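Local coordinates for predicted component of a thermophile-specific DNA repair system, contains a RAMP domain (Methanopyrus kandleri, PDB 4N0L), which probably binds CRISPR RNA as the Csm3 protein of a type III-A CRISPR system and may have endonuclease activity, at residues Glu98-Glu101 with Glu105-Pro108. Sequence-based numbering, arbitrary orientation.
Sequences EAKE and EDPP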
loop_
_atom_site.group_PDB
_atom_site.type_symbol
_atom_site.label_atom_id
_atom_site.label_comp_id
_atom_site.label_asym_id
_atom_site.label_seq_id
_atom_site.Cartn_x
_atom_site.Cartn_y
_atom_site.Cartn_z
ATOM N N GLU A 98 -19.645 11.560 14.949
ATOM C CA GLU A 98 -20.645 10.774 15.656
ATOM C C GLU A 98 -20.134 10.269 17.007
ATOM O O GLU A 98 -20.914 10.054 17.933
ATOM C CB GLU A 98 -21.070 9.599 14.772
ATOM C CG GLU A 98 -22.302 8.844 15.219
ATOM C CD GLU A 98 -22.697 7.779 14.214
ATOM O OE1 GLU A 98 -21.970 7.619 13.210
ATOM O OE2 GLU A 98 -23.727 7.104 14.423
ATOM N N ALA A 99 -18.822 10.077 17.108
ATOM C CA ALA A 99 -18.209 9.527 18.316
ATOM C C ALA A 99 -17.652 10.596 19.257
ATOM O O ALA A 99 -17.341 10.304 20.413
ATOM C CB ALA A 99 -17.104 8.544 17.941
ATOM N N LYS A 100 -17.518 11.822 18.759
ATOM C CA LYS A 100 -16.880 12.908 19.511
ATOM C C LYS A 100 -17.464 13.148 20.901
ATOM O O LYS A 100 -16.724 13.425 21.848
ATOM C CB LYS A 100 -16.943 14.208 18.702
ATOM C CG LYS A 100 -16.360 15.417 19.422
ATOM C CD LYS A 100 -14.900 15.207 19.792
ATOM C CE LYS A 100 -14.347 16.411 20.539
ATOM N NZ LYS A 100 -13.001 16.144 21.120
ATOM N N GLU A 101 -18.784 13.035 21.023
ATOM C CA GLU A 101 -19.461 13.241 22.300
ATOM C C GLU A 101 -18.967 12.303 23.401
ATOM O O GLU A 101 -19.007 12.651 24.581
ATOM C CB GLU A 101 -20.974 13.091 22.132
ATOM C CG GLU A 101 -21.402 11.834 21.403
ATOM C CD GLU A 101 -22.898 11.601 21.479
ATOM O OE1 GLU A 101 -23.499 11.234 20.447
ATOM O OE2 GLU A 101 -23.473 11.784 22.573
ATOM N N GLU A 105 -10.660 12.565 24.926
ATOM C CA GLU A 105 -9.462 13.034 24.246
ATOM C C GLU A 105 -9.338 12.298 22.919
ATOM O O GLU A 105 -9.784 11.158 22.795
ATOM C CB GLU A 105 -8.223 12.802 25.117
ATOM C CG GLU A 105 -6.938 13.418 24.585
ATOM C CD GLU A 105 -5.775 13.254 25.548
ATOM O OE1 GLU A 105 -4.618 13.188 25.080
ATOM O OE2 GLU A 105 -6.015 13.202 26.773
ATOM N N ASP A 106 -8.746 12.954 21.928
ATOM C CA ASP A 106 -8.616 12.363 20.603
ATOM C C ASP A 106 -7.617 11.212 20.608
ATOM O O ASP A 106 -6.505 11.357 21.119
ATOM C CB ASP A 106 -8.181 13.416 19.581
ATOM C CG ASP A 106 -9.219 14.504 19.383
ATOM O OD1 ASP A 106 -10.425 14.181 19.340
ATOM O OD2 ASP A 106 -8.825 15.684 19.268
ATOM N N PRO A 107 -8.022 10.056 20.059
ATOM C CA PRO A 107 -7.073 8.969 19.792
ATOM C C PRO A 107 -5.889 9.503 18.995
ATOM O O PRO A 107 -6.097 10.151 17.970
ATOM C CB PRO A 107 -7.896 7.968 18.978
ATOM C CG PRO A 107 -9.316 8.245 19.359
ATOM C CD PRO A 107 -9.396 9.715 19.650
ATOM N N PRO A 108 -4.659 9.244 19.463
ATOM C CA PRO A 108 -3.478 9.930 18.926
ATOM C C PRO A 108 -3.101 9.517 17.501
ATOM O O PRO A 108 -2.280 10.191 16.880
ATOM C CB PRO A 108 -2.375 9.532 19.912
ATOM C CG PRO A 108 -2.814 8.219 20.449
ATOM C CD PRO A 108 -4.310 8.287 20.527
#
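Lys100 and Asp106 meet by charge alone, the ammonium group of one reaching the carboxylate of the other across the short link between the two segments. The salt bridge is long, with NZ of Lys100 3.7 Å from OD1 of Asp106, whereas OD2 of Asp106 lies 4.6 Å from the same NZ. The ammonium therefore addresses one carboxylate oxygen rather than straddling both. It approaches that oxygen at an angle, CG-OD1-NZ measuring about 121°. Because the CA atoms of Lys100 and Asp106 are 8.4 Å apart, the lysine must span most of the gap. Its chain leaves with CG opposite the backbone N (chi1 177°), bends once at chi2 (59°) and then runs extended through CE to NZ.

The hydrogen bonding of Asp106 leads outside the two segments. Its OD1 is also bonded to the hydroxyl of Tyr96, four residues before Lys100 and within helix 93-99, so a single carboxylate oxygen serves both an uncharged and a charged partner. Next to it, Glu105 forms a salt bridge through OE1 with Arg150.

Hydrophobic burial adds little here: the segments hide just 55 Å² from each other, and both touching residues are exposed at the surface. The contact joins the region around the last turn of helix 93-99 to the loop leading to helix 116-121, in the part of the chain that in sequence lies between the zinc ligands His86 and Cys88 and the zinc ligands Cys115 and Cys118. The zinc ion itself is about 13 Å from the Asp106 side chain. With the tyrosine hydroxyl as its strongest polar partner, Asp106 is probably oriented chiefly by Tyr96, while Lys100 supplies a weaker, probably solvent-screened attraction.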